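Local atomic coordinates of alkaline phosphatase (Antarctic bacterium, PDB entry 2W5X), a protein that probably hydrolyses phosphate monoesters at alkaline pH, working with bound zinc and magnesium ions through a phosphorylated enzyme intermediate. Residues Ile133-Pro138 against Leu146-Glu151; Gly261-Asn266 against His302-Phe307; Leu309-Asn314 against Glu321-Thr326. The protein carries 1 engineered substitution. All blocks are in the same frame, centred on the assembly; numbering follows the deposited sequence.

In the fold
Along the chain the three contacts follow in series; none nests within or crosses another. Contact 1 closes the loop 133-151, which follows strand 124-129 of the large mixed sheet, passes through the short helix 136-139 and reaches helix 151-157. Contact 2 closes a longer excursion containing helix 267-291 and strand 294-299, bringing the end of helix 258-263 against strand 303-304. Almost at once, contact 3 pairs strands 311-316 and 320-324 as a hairpin that reaches the second subunit. Contacts 1 and 2 both carry metal ligands, and their nearest atoms lie about 7 Å apart; contact 3 is centred 20 Å from contact 2, away from this chain's annotated sites.

Contact 1 of 3, residues Ile133-Pro138 against Leu146-Glu151; sequences ITEATP and LNRGLE. Engineered in segment 133-138: Glu-135 (natural residue His). With MG (magnesium ion), chain E.
Thr-134 faces Glu-151 and Ala-136 faces Arg-148 with CA-CA separations of 5.6 and 5.7 Å, and water 1 joins the two backbones by donating to Thr-134 O and Arg-148 O. At one end Thr-134 OG1 donates to Glu-151 OE1 over 2.8 Å, meeting it on the anti side, 25° out of the carboxylate plane; the same hydroxyl also bonds Ser-132. At the other end the guanidinium of Arg-148 lies beneath the methyl of Ala-136, whose CB stands 3.4 Å above the guanidinium plane, offset toward its rim. The arginine chain bends at chi3 (-67°), and the guanidinium turns its edge to the engineered Glu-135, whose OE1 lies near the guanidinium plane, 3.2 Å from Arg-148 NH2. The hydrogen bond within this salt bridge is weak, its N-H...O angle being only 122°; the carboxylate and guanidinium planes are also strongly twisted against each other. Water 5 accepts from Arg-148 NE at 3.0 Å. Beyond the contact, NH1 pairs with Asp-83 and NH2 bonds the phosphate of the phosphoserine at position 84. Glu-135 OE2 stays 3.5 Å from the magnesium ion, which Thr-137 OG1 binds directly at 2.2 Å, with Asp-43, Glu-254 and waters 2, 3 and 4. Glu-135 is therefore an outer-sphere neighbour, reaching the metal through its bound waters, among them 2 and 4, while OE1 turns to an arginine already engaged by the phosphoserine.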
ATOM      1  N   ILE A 133      10.148  12.071  24.281  1.00 15.71           N
ATOM      2  CA  ILE A 133       9.247  11.030  24.757  1.00 13.31           C
ATOM      3  C   ILE A 133       7.867  11.615  25.087  1.00 20.66           C
ATOM      4  O   ILE A 133       6.917  10.871  25.341  1.00 15.36           O
ATOM      5  CB  ILE A 133       9.829  10.306  26.004  1.00 19.36           C
ATOM      6  CG1 ILE A 133       9.184   8.928  26.195  1.00 21.34           C
ATOM      7  CG2 ILE A 133       9.679  11.170  27.267  1.00 14.47           C
ATOM      8  CD1 ILE A 133       9.608   7.896  25.157  1.00 18.96           C
ATOM      9  N   THR A 134       7.758  12.945  25.082  1.00 13.53           N
ATOM     10  CA  THR A 134       6.483  13.614  25.344  1.00 13.59           C
ATOM     11  C   THR A 134       5.708  13.951  24.062  1.00 20.91           C
ATOM     12  O   THR A 134       4.624  14.543  24.122  1.00 15.83           O
ATOM     13  CB  THR A 134       6.686  14.935  26.119  1.00 18.12           C
ATOM     14  OG1 THR A 134       7.480  15.834  25.334  1.00 16.98           O
ATOM     15  CG2 THR A 134       7.371  14.681  27.453  1.00 22.38           C
ATOM     16  N   GLU A 135       6.264  13.603  22.906  1.00 13.91           N
ATOM     17  CA  GLU A 135       5.619  13.930  21.636  1.00 21.88           C
ATOM     18  C   GLU A 135       4.362  13.065  21.444  1.00 19.13           C
ATOM     19  O   GLU A 135       4.181  12.060  22.133  1.00 12.84           O
ATOM     20  CB  GLU A 135       6.610  13.760  20.476  1.00 25.08           C
ATOM     21  CG  GLU A 135       6.705  14.969  19.545  1.00 36.46           C
ATOM     22  CD  GLU A 135       5.964  14.772  18.231  1.00 45.85           C
ATOM     23  OE1 GLU A 135       5.623  15.777  17.578  1.00 55.22           O
ATOM     24  OE2 GLU A 135       5.729  13.612  17.846  1.00 43.61           O
ATOM     25  N   ALA A 136       3.497  13.460  20.514  1.00 15.73           N
ATOM     26  CA  ALA A 136       2.160  12.866  20.390  1.00 15.04           C
ATOM     27  C   ALA A 136       2.105  11.327  20.394  1.00 17.87           C
ATOM     28  O   ALA A 136       1.270  10.718  21.073  1.00 16.25           O
ATOM     29  CB  ALA A 136       1.466  13.416  19.150  1.00 13.91           C
ATOM     30  N   THR A 137       2.985  10.698  19.626  1.00 12.62           N
ATOM     31  CA  THR A 137       2.917   9.243  19.436  1.00 10.47           C
ATOM     32  C   THR A 137       3.201   8.460  20.728  1.00 17.09           C
ATOM     33  O   THR A 137       2.333   7.729  21.199  1.00 11.88           O
ATOM     34  CB  THR A 137       3.797   8.781  18.250  1.00  9.62           C
ATOM     35  OG1 THR A 137       3.464   9.569  17.097  1.00 11.78           O
ATOM     36  CG2 THR A 137       3.565   7.305  17.921  1.00  9.84           C
ATOM     37  N   PRO A 138       4.398   8.632  21.326  1.00 15.24           N
ATOM     38  CA  PRO A 138       4.597   7.914  22.592  1.00 13.53           C
ATOM     39  C   PRO A 138       3.612   8.380  23.672  1.00 14.16           C
ATOM     40  O   PRO A 138       3.170   7.557  24.468  1.00 15.16           O
ATOM     41  CB  PRO A 138       6.033   8.271  23.011  1.00 12.73           C
ATOM     42  CG  PRO A 138       6.490   9.372  22.102  1.00 14.55           C
ATOM     43  CD  PRO A 138       5.504   9.546  20.986  1.00 12.37           C
ATOM     44  N   LEU A 146      -5.936  16.805  26.985  1.00 17.78           N
ATOM     45  CA  LEU A 146      -6.910  17.335  26.043  1.00 20.32           C
ATOM     46  C   LEU A 146      -6.252  17.804  24.748  1.00 20.12           C
ATOM     47  O   LEU A 146      -6.905  17.875  23.709  1.00 21.45           O
ATOM     48  CB  LEU A 146      -7.710  18.484  26.669  1.00 22.26           C
ATOM     49  CG  LEU A 146      -8.596  18.150  27.873  1.00 29.12           C
ATOM     50  CD1 LEU A 146      -9.367  19.379  28.314  1.00 33.94           C
ATOM     51  CD2 LEU A 146      -9.555  17.016  27.556  1.00 29.53           C
ATOM     52  N   ASN A 147      -4.967  18.136  24.819  1.00 18.53           N
ATOM     53  CA  ASN A 147      -4.236  18.629  23.655  1.00 18.90           C
ATOM     54  C   ASN A 147      -2.774  18.209  23.687  1.00 17.45           C
ATOM     55  O   ASN A 147      -2.107  18.311  24.718  1.00 14.26           O
ATOM     56  CB  ASN A 147      -4.340  20.151  23.543  1.00 15.38           C
ATOM     57  CG  ASN A 147      -3.793  20.678  22.226  1.00 17.94           C
ATOM     58  OD1 ASN A 147      -2.586  20.696  22.006  1.00 15.31           O
ATOM     59  ND2 ASN A 147      -4.686  21.111  21.346  1.00 12.05           N
ATOM     60  N   ARG A 148      -2.283  17.743  22.546  1.00 14.64           N
ATOM     61  CA  ARG A 148      -0.925  17.215  22.422  1.00 14.61           C
ATOM     62  C   ARG A 148       0.174  18.216  22.801  1.00 13.59           C
ATOM     63  O   ARG A 148       1.288  17.816  23.124  1.00 15.51           O
ATOM     64  CB  ARG A 148      -0.700  16.778  20.978  1.00 15.42           C
ATOM     65  CG  ARG A 148      -0.801  17.942  19.990  1.00 13.19           C
ATOM     66  CD  ARG A 148      -0.591  17.458  18.573  1.00 16.86           C
ATOM     67  NE  ARG A 148       0.778  17.000  18.349  1.00 23.38           N
ATOM     68  CZ  ARG A 148       1.200  16.436  17.218  1.00 23.85           C
ATOM     69  NH1 ARG A 148       0.354  16.245  16.216  1.00 19.53           N
ATOM     70  NH2 ARG A 148       2.467  16.065  17.087  1.00 19.38           N
ATOM     71  N   GLY A 149      -0.134  19.510  22.729  1.00 12.09           N
ATOM     72  CA  GLY A 149       0.849  20.549  22.973  1.00 14.41           C
ATOM     73  C   GLY A 149       1.175  20.723  24.442  1.00 20.72           C
ATOM     74  O   GLY A 149       2.098  21.451  24.805  1.00 20.63           O
ATOM     75  N   LEU A 150       0.421  20.044  25.295  1.00 21.08           N
ATOM     76  CA  LEU A 150       0.627  20.152  26.736  1.00 17.58           C
ATOM     77  C   LEU A 150       1.734  19.205  27.217  1.00 20.34           C
ATOM     78  O   LEU A 150       1.486  18.322  28.040  1.00 16.35           O
ATOM     79  CB  LEU A 150      -0.688  19.838  27.457  1.00 15.45           C
ATOM     80  CG  LEU A 150      -1.910  20.678  27.065  1.00 18.44           C
ATOM     81  CD1 LEU A 150      -3.176  20.156  27.754  1.00 17.77           C
ATOM     82  CD2 LEU A 150      -1.694  22.158  27.398  1.00 18.53           C
ATOM     83  N   GLU A 151       2.955  19.396  26.728  1.00 17.40           N
ATOM     84  CA  GLU A 151       4.004  18.388  26.916  1.00 20.83           C
ATOM     85  C   GLU A 151       4.609  18.321  28.323  1.00 19.98           C
ATOM     86  O   GLU A 151       5.095  17.268  28.732  1.00 15.27           O
ATOM     87  CB  GLU A 151       5.105  18.511  25.849  1.00 23.09           C
ATOM     88  CG  GLU A 151       4.600  18.295  24.427  1.00 24.34           C
ATOM     89  CD  GLU A 151       5.705  18.364  23.386  1.00 27.16           C
ATOM     90  OE1 GLU A 151       6.515  17.416  23.300  1.00 26.89           O
ATOM     91  OE2 GLU A 151       5.753  19.362  22.640  1.00 28.16           O
TER
HETATM   92 MG    MG E1379       5.109  10.639  16.114  1.00 10.04          MG
HETATM   93  O   HOH W   1       2.433  15.420  22.506  1.00 14.55           O
HETATM   94  O   HOH W   2       4.013  12.631  16.296  1.00 15.72           O
HETATM   95  O   HOH W   3       6.787  11.811  15.062  1.00 19.31           O
HETATM   96  O   HOH W   4       6.140  11.146  18.031  1.00 18.83           O
HETATM   97  O   HOH W   5       3.176  16.411  20.062  1.00 28.71           O

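Contact 2 of 3, residues Gly261-Asn266 against His302-Phe307; sequences GGHANN and HETGGF. With ZN (zinc ion), chain C; MG (magnesium ion), chain F; ZN (zinc ion), chain D.
His-263 and Thr-304 meet where the CA atoms of Gly-262 and Gly-305 come within 4.7 Å, and no hydrogen bond crosses between the two segments. The CB of His-263 points away from the other segment, but the torsion about CA-CB (chi1 -76°) sets CG beside the backbone N and swings the ring back. One face of that ring looks onto Thr-304 OG1, which stands 4.1 Å above the ring plane, over its centre. The same hydroxyl oxygen, Thr-304 OG1, lies 3.6 Å from Gly-262 CA, where glycine has no side chain to stand in its way. On one side of the ring ND1 is hydrogen-bonded to Gly-335 O, which fixes the rotation of the imidazole. At the tip His-263 NE2 binds a zinc ion at 2.1 Å, with CD2 and CE1 almost equally far from the metal. Asp-259, His-337, the phosphoserine at position 84 and water 6 complete this site. His-302, at the start of the other segment, binds the second zinc through its NE2, together with Asp-43, Asp-301 and the phosphoserine, which is common to both zinc sites. The contact thus packs the last turn of helix 258-263, which ends in a Schellman motif at Asn-265, against strand 303-304, itself paired antiparallel with strand 337-338.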
ATOM      1  N   GLY A 261      10.842  14.531   8.031  1.00 15.11           N
ATOM      2  CA  GLY A 261      11.411  14.514   6.699  1.00 18.29           C
ATOM      3  C   GLY A 261      10.339  14.886   5.694  1.00 19.44           C
ATOM      4  O   GLY A 261      10.563  15.705   4.805  1.00 21.08           O
ATOM      5  N   GLY A 262       9.164  14.286   5.839  1.00 20.41           N
ATOM      6  CA  GLY A 262       8.058  14.575   4.948  1.00 17.50           C
ATOM      7  C   GLY A 262       7.681  16.049   4.952  1.00 17.07           C
ATOM      8  O   GLY A 262       7.550  16.667   3.894  1.00 14.10           O
ATOM      9  N   HIS A 263       7.497  16.613   6.142  1.00 17.46           N
ATOM     10  CA  HIS A 263       7.096  18.013   6.266  1.00 18.42           C
ATOM     11  C   HIS A 263       8.113  18.949   5.645  1.00 21.18           C
ATOM     12  O   HIS A 263       7.751  19.968   5.061  1.00 24.38           O
ATOM     13  CB  HIS A 263       6.918  18.402   7.729  1.00 18.21           C
ATOM     14  CG  HIS A 263       5.650  17.899   8.334  1.00 20.98           C
ATOM     15  ND1 HIS A 263       4.407  18.256   7.858  1.00 22.76           N
ATOM     16  CD2 HIS A 263       5.428  17.073   9.384  1.00 18.16           C
ATOM     17  CE1 HIS A 263       3.473  17.672   8.588  1.00 21.74           C
ATOM     18  NE2 HIS A 263       4.068  16.952   9.522  1.00 19.43           N
ATOM     19  N   ALA A 264       9.389  18.612   5.795  1.00 19.98           N
ATOM     20  CA  ALA A 264      10.458  19.457   5.275  1.00 22.50           C
ATOM     21  C   ALA A 264      10.657  19.244   3.776  1.00 18.69           C
ATOM     22  O   ALA A 264      11.469  19.922   3.154  1.00 21.35           O
ATOM     23  CB  ALA A 264      11.754  19.191   6.029  1.00 23.60           C
ATOM     24  N   ASN A 265       9.903  18.310   3.199  1.00 15.48           N
ATOM     25  CA  ASN A 265      10.131  17.891   1.809  1.00 15.14           C
ATOM     26  C   ASN A 265      11.626  17.605   1.574  1.00 20.88           C
ATOM     27  O   ASN A 265      12.199  17.963   0.538  1.00 15.03           O
ATOM     28  CB  ASN A 265       9.613  18.943   0.817  1.00 19.37           C
ATOM     29  CG  ASN A 265       8.076  18.973   0.710  1.00 20.17           C
ATOM     30  OD1 ASN A 265       7.359  18.280   1.442  1.00 19.02           O
ATOM     31  ND2 ASN A 265       7.574  19.794  -0.205  1.00 11.76           N
ATOM     32  N   ASN A 266      12.247  16.962   2.557  1.00 16.28           N
ATOM     33  CA  ASN A 266      13.674  16.667   2.529  1.00 16.77           C
ATOM     34  C   ASN A 266      13.894  15.164   2.354  1.00 21.67           C
ATOM     35  O   ASN A 266      13.714  14.385   3.299  1.00 14.63           O
ATOM     36  CB  ASN A 266      14.331  17.166   3.819  1.00 17.29           C
ATOM     37  CG  ASN A 266      15.815  16.877   3.872  1.00 23.70           C
ATOM     38  OD1 ASN A 266      16.305  15.969   3.199  1.00 25.08           O
ATOM     39  ND2 ASN A 266      16.544  17.647   4.685  1.00 18.11           N
ATOM     40  N   HIS A 302      -0.126   7.754   9.476  1.00 14.87           N
ATOM     41  CA  HIS A 302      -0.629   8.396   8.255  1.00 12.13           C
ATOM     42  C   HIS A 302       0.589   8.640   7.381  1.00 14.84           C
ATOM     43  O   HIS A 302       1.704   8.323   7.785  1.00 13.85           O
ATOM     44  CB  HIS A 302      -1.229   9.759   8.589  1.00  8.81           C
ATOM     45  CG  HIS A 302      -0.275  10.630   9.338  1.00 13.40           C
ATOM     46  ND1 HIS A 302       0.683  11.395   8.709  1.00 10.46           N
ATOM     47  CD2 HIS A 302      -0.072  10.785  10.666  1.00 17.38           C
ATOM     48  CE1 HIS A 302       1.414  12.008   9.622  1.00 13.59           C
ATOM     49  NE2 HIS A 302       0.974  11.660  10.816  1.00 11.55           N
ATOM     50  N   GLU A 303       0.366   9.236   6.209  1.00 15.92           N
ATOM     51  CA  GLU A 303       1.413   9.591   5.256  1.00 13.33           C
ATOM     52  C   GLU A 303       1.690  11.087   5.378  1.00 17.52           C
ATOM     53  O   GLU A 303       0.803  11.850   5.763  1.00 16.30           O
ATOM     54  CB  GLU A 303       0.912   9.311   3.833  1.00 11.11           C
ATOM     55  CG  GLU A 303       1.984   9.262   2.731  1.00 11.17           C
ATOM     56  CD  GLU A 303       2.324  10.617   2.110  1.00 20.34           C
ATOM     57  OE1 GLU A 303       1.500  11.561   2.177  1.00 20.24           O
ATOM     58  OE2 GLU A 303       3.430  10.727   1.532  1.00 19.41           O
ATOM     59  N   THR A 304       2.902  11.526   5.052  1.00 17.29           N
ATOM     60  CA  THR A 304       3.123  12.970   4.943  1.00 17.93           C
ATOM     61  C   THR A 304       4.023  13.424   3.789  1.00 21.13           C
ATOM     62  O   THR A 304       5.043  12.804   3.482  1.00 19.51           O
ATOM     63  CB  THR A 304       3.486  13.657   6.301  1.00 25.58           C
ATOM     64  OG1 THR A 304       4.704  14.406   6.175  1.00 30.75           O
ATOM     65  CG2 THR A 304       3.612  12.652   7.426  1.00 11.40           C
ATOM     66  N   GLY A 305       3.598  14.503   3.135  1.00 17.82           N
ATOM     67  CA  GLY A 305       4.392  15.147   2.106  1.00 14.81           C
ATOM     68  C   GLY A 305       4.078  14.734   0.681  1.00 16.27           C
ATOM     69  O   GLY A 305       4.552  15.363  -0.263  1.00 16.15           O
ATOM     70  N   GLY A 306       3.280  13.688   0.513  1.00 13.32           N
ATOM     71  CA  GLY A 306       3.037  13.161  -0.818  1.00 19.46           C
ATOM     72  C   GLY A 306       4.327  12.661  -1.447  1.00 21.69           C
ATOM     73  O   GLY A 306       4.505  12.732  -2.659  1.00 21.49           O
ATOM     74  N   PHE A 307       5.236  12.166  -0.614  1.00 16.31           N
ATOM     75  CA  PHE A 307       6.493  11.581  -1.085  1.00 13.50           C
ATOM     76  C   PHE A 307       6.219  10.655  -2.276  1.00 15.03           C
ATOM     77  O   PHE A 307       5.344   9.786  -2.202  1.00 12.29           O
ATOM     78  CB  PHE A 307       7.161  10.813   0.068  1.00 14.65           C
ATOM     79  CG  PHE A 307       8.484  10.187  -0.292  1.00 16.76           C
ATOM     80  CD1 PHE A 307       9.636  10.957  -0.358  1.00 20.74           C
ATOM     81  CD2 PHE A 307       8.574   8.829  -0.548  1.00 14.99           C
ATOM     82  CE1 PHE A 307      10.854  10.388  -0.685  1.00 18.20           C
ATOM     83  CE2 PHE A 307       9.788   8.248  -0.879  1.00 16.72           C
ATOM     84  CZ  PHE A 307      10.932   9.034  -0.947  1.00 14.51           C
TER
HETATM   85 ZN    ZN C1377       3.346  15.424  10.828  1.00 22.35          ZN
HETATM   86 MG    MG F1380      18.629  16.419   2.247  1.00 35.68          MG
HETATM   87 ZN    ZN D1378       2.189  11.433  12.577  1.00 18.99          ZN
HETATM   88  O   HOH W   6       2.858  16.969  12.549  1.00 31.23           O
HETATM   89  O   HOH W   7      17.417  15.598   0.109  1.00 27.87           O
HETATM   90  O   HOH W   8      18.092  18.871   2.052  1.00 32.38           O
HETATM   91  O   HOH W   9      20.944  16.806   1.234  1.00 36.50           O

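Contact 3 of 3, residues Leu309-Asn314 against Glu321-Thr326; sequences LAAKKN and EYSDYT
Lys-312 to Asn-314 run antiparallel to Tyr-322 to Asp-324, the N-to-C directions of the short strand segments 144° apart and their axes 4.5 Å apart at closest approach. Lys-312/Asp-324 and Asn-314/Tyr-322 are hydrogen-bonded pairs, flanking the non-hydrogen-bonded pair Lys-313/Ser-323. The bonds Asp-324 N to Lys-312 O (2.8 Å) and Asn-314 N to Tyr-322 O (2.7 Å) are both nearly straight, the second at 173°; Tyr-322 N returns a bond to Asn-314 O.

Each face has a tight spot. With chi1 at 69°, the Tyr-322 ring folds back across the neighbouring strand, and Asn-314 CB sits over one ring face, 3.6 Å from the centroid of the Tyr-322 ring, as a CH-pi contact offset toward the rim. On the opposite side of the ribbon, where the second strand turns its corner, the buried Ala-311 CB packs 3.5 Å from Tyr-325 CD1. Asp-324 OD1 holds that corner as an Asx turn, accepting from both N and OG1 of Thr-326 on the same face of its carboxylate.

Other places are looser. On the Asn-314/Tyr-322 face, further toward the corner, Lys-312 NZ stays 4.0 Å from Asp-324 OD2, too far for a salt bridge. Across the ribbon Lys-313, bent at chi2 and chi3, curls back so that its NZ donates to Ala-311 O at 2.6 Å, while its bond to Ser-323 OG is weak. Beside it Glu-321 is exposed and poorly ordered, its approach to the Lys-313 chain doubtful.

The hairpin projects from the body of its own subunit: Leu-309 at its base packs on helix 47-56, and Tyr-325 reaches the second subunit, where its OH bonds the backbone N of His-337, a zinc-binding histidine whose ring it also meets. Strands 311-316 and 320-324 thus form a two-stranded sheet that contributes to the dimer interface.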
ATOM      1  N   LEU A 309       8.186   8.400  -5.636  1.00 12.26           N
ATOM      2  CA  LEU A 309       9.419   7.906  -6.244  1.00 16.81           C
ATOM      3  C   LEU A 309       9.393   8.206  -7.743  1.00 17.27           C
ATOM      4  O   LEU A 309       9.446   7.300  -8.579  1.00 13.21           O
ATOM      5  CB  LEU A 309       9.622   6.405  -5.976  1.00 14.60           C
ATOM      6  CG  LEU A 309       9.822   6.002  -4.504  1.00 17.69           C
ATOM      7  CD1 LEU A 309       9.881   4.479  -4.338  1.00 15.95           C
ATOM      8  CD2 LEU A 309      11.075   6.639  -3.925  1.00 11.83           C
ATOM      9  N   ALA A 310       9.285   9.488  -8.069  1.00 14.13           N
ATOM     10  CA  ALA A 310       9.165   9.911  -9.459  1.00 16.03           C
ATOM     11  C   ALA A 310      10.455   9.683 -10.249  1.00 19.51           C
ATOM     12  O   ALA A 310      11.521   9.456  -9.678  1.00 19.17           O
ATOM     13  CB  ALA A 310       8.742  11.386  -9.534  1.00 13.41           C
ATOM     14  N   ALA A 311      10.346   9.749 -11.568  1.00 15.93           N
ATOM     15  CA  ALA A 311      11.513   9.628 -12.430  1.00 16.01           C
ATOM     16  C   ALA A 311      12.408  10.845 -12.274  0.99 18.45           C
ATOM     17  O   ALA A 311      11.928  11.948 -12.056  1.00 16.71           O
ATOM     18  CB  ALA A 311      11.080   9.483 -13.883  1.00 15.18           C
ATOM     19  N   LYS A 312      13.711  10.634 -12.400  0.93 18.69           N
ATOM     20  CA  LYS A 312      14.676  11.723 -12.388  1.00 23.75           C
ATOM     21  C   LYS A 312      14.342  12.739 -13.479  0.95 28.12           C
ATOM     22  O   LYS A 312      14.033  12.363 -14.601  1.00 27.54           O
ATOM     23  CB  LYS A 312      16.080  11.145 -12.584  1.00 29.32           C
ATOM     24  CG  LYS A 312      17.161  12.142 -12.970  0.88 38.88           C
ATOM     25  CD  LYS A 312      18.511  11.433 -13.025  0.88 45.01           C
ATOM     26  CE  LYS A 312      19.636  12.354 -13.464  1.00 49.33           C
ATOM     27  NZ  LYS A 312      19.760  12.415 -14.945  0.80 54.21           N
ATOM     28  N   LYS A 313      14.391  14.025 -13.140  1.00 27.79           N
ATOM     29  CA  LYS A 313      14.105  15.082 -14.101  1.00 29.87           C
ATOM     30  C   LYS A 313      15.383  15.634 -14.715  0.69 34.26           C
ATOM     31  O   LYS A 313      16.316  16.004 -14.006  0.84 32.34           O
ATOM     32  CB  LYS A 313      13.314  16.214 -13.440  1.00 34.09           C
ATOM     33  CG  LYS A 313      11.816  16.027 -13.519  0.78 37.84           C
ATOM     34  CD  LYS A 313      11.424  14.621 -13.104  0.45 36.33           C
ATOM     35  CE  LYS A 313      10.457  14.015 -14.104  0.90 37.40           C
ATOM     36  NZ  LYS A 313      10.074  12.623 -13.758  0.93 39.56           N
ATOM     37  N   ASN A 314      15.423  15.676 -16.041  1.00 37.95           N
ATOM     38  CA  ASN A 314      16.564  16.239 -16.750  1.00 39.79           C
ATOM     39  C   ASN A 314      16.203  17.524 -17.463  0.77 42.35           C
ATOM     40  O   ASN A 314      15.034  17.790 -17.739  1.00 39.21           O
ATOM     41  CB  ASN A 314      17.139  15.242 -17.752  1.00 39.36           C
ATOM     42  CG  ASN A 314      18.066  14.246 -17.105  0.84 44.83           C
ATOM     43  OD1 ASN A 314      18.526  14.454 -15.981  1.00 49.40           O
ATOM     44  ND2 ASN A 314      18.347  13.154 -17.805  0.82 44.46           N
ATOM     45  N   GLU A 321      12.752  20.508 -18.975  0.89 70.78           N
ATOM     46  CA  GLU A 321      12.375  19.312 -18.229  1.00 61.15           C
ATOM     47  C   GLU A 321      11.838  18.123 -19.042  1.00 50.34           C
ATOM     48  O   GLU A 321      10.839  18.230 -19.751  1.00 51.19           O
ATOM     49  CB  GLU A 321      11.402  19.686 -17.106  1.00 61.80           C
ATOM     50  CG  GLU A 321      11.503  18.786 -15.887  0.69 66.75           C
ATOM     51  CD  GLU A 321      11.473  19.565 -14.589  0.68 71.55           C
ATOM     52  OE1 GLU A 321      11.577  18.936 -13.515  1.00 73.03           O
ATOM     53  OE2 GLU A 321      11.357  20.807 -14.641  1.00 71.96           O
ATOM     54  N   TYR A 322      12.527  16.991 -18.925  1.00 41.55           N
ATOM     55  CA  TYR A 322      11.995  15.699 -19.356  1.00 36.46           C
ATOM     56  C   TYR A 322      12.372  14.634 -18.331  1.00 33.76           C
ATOM     57  O   TYR A 322      13.230  14.861 -17.477  0.86 33.12           O
ATOM     58  CB  TYR A 322      12.509  15.306 -20.743  1.00 31.34           C
ATOM     59  CG  TYR A 322      13.983  14.964 -20.790  1.00 32.12           C
ATOM     60  CD1 TYR A 322      14.414  13.653 -20.651  0.98 32.35           C
ATOM     61  CD2 TYR A 322      14.941  15.953 -20.982  0.88 35.36           C
ATOM     62  CE1 TYR A 322      15.758  13.333 -20.698  0.95 33.53           C
ATOM     63  CE2 TYR A 322      16.287  15.644 -21.029  1.00 37.02           C
ATOM     64  CZ  TYR A 322      16.690  14.331 -20.886  1.00 35.68           C
ATOM     65  OH  TYR A 322      18.027  14.013 -20.930  0.42 35.54           O
ATOM     66  N   SER A 323      11.731  13.474 -18.420  0.92 31.27           N
ATOM     67  CA  SER A 323      11.943  12.408 -17.450  1.00 25.77           C
ATOM     68  C   SER A 323      12.977  11.398 -17.922  0.99 25.33           C
ATOM     69  O   SER A 323      13.078  11.107 -19.113  1.00 25.08           O
ATOM     70  CB  SER A 323      10.630  11.685 -17.155  1.00 25.50           C
ATOM     71  OG  SER A 323       9.715  12.535 -16.489  0.95 34.51           O
ATOM     72  N   ASP A 324      13.750  10.877 -16.973  0.93 20.51           N
ATOM     73  CA  ASP A 324      14.652   9.762 -17.221  0.84 21.50           C
ATOM     74  C   ASP A 324      14.206   8.607 -16.331  1.00 15.94           C
ATOM     75  O   ASP A 324      14.504   8.586 -15.137  0.81 11.13           O
ATOM     76  CB  ASP A 324      16.099  10.157 -16.917  1.00 23.11           C
ATOM     77  CG  ASP A 324      17.088   9.025 -17.176  0.93 26.72           C
ATOM     78  OD1 ASP A 324      16.658   7.921 -17.574  0.94 23.53           O
ATOM     79  OD2 ASP A 324      18.302   9.239 -16.975  0.84 30.01           O
ATOM     80  N   TYR A 325      13.476   7.660 -16.916  0.89 16.22           N
ATOM     81  CA  TYR A 325      12.883   6.550 -16.167  1.00 19.71           C
ATOM     82  C   TYR A 325      13.889   5.552 -15.615  1.00 21.42           C
ATOM     83  O   TYR A 325      13.515   4.639 -14.878  0.97 19.29           O
ATOM     84  CB  TYR A 325      11.852   5.812 -17.024  1.00 19.21           C
ATOM     85  CG  TYR A 325      10.471   6.425 -16.989  0.92 17.83           C
ATOM     86  CD1 TYR A 325      10.299   7.791 -16.800  0.98 17.73           C
ATOM     87  CD2 TYR A 325       9.341   5.642 -17.165  0.98 18.83           C
ATOM     88  CE1 TYR A 325       9.040   8.354 -16.775  1.00 19.19           C
ATOM     89  CE2 TYR A 325       8.078   6.198 -17.146  1.00 15.93           C
ATOM     90  CZ  TYR A 325       7.933   7.552 -16.948  0.84 17.42           C
ATOM     91  OH  TYR A 325       6.674   8.101 -16.918  0.95 17.24           O
ATOM     92  N   THR A 326      15.162   5.711 -15.960  1.00 20.61           N
ATOM     93  CA  THR A 326      16.170   4.771 -15.474  1.00 21.06           C
ATOM     94  C   THR A 326      16.501   5.009 -13.996  1.00 23.16           C
ATOM     95  O   THR A 326      16.871   4.077 -13.281  1.00 26.81           O
ATOM     96  CB  THR A 326      17.451   4.798 -16.328  1.00 23.17           C
ATOM     97  OG1 THR A 326      18.104   6.060 -16.174  1.00 28.93           O
ATOM     98  CG2 THR A 326      17.112   4.586 -17.812  1.00 21.73           C
TER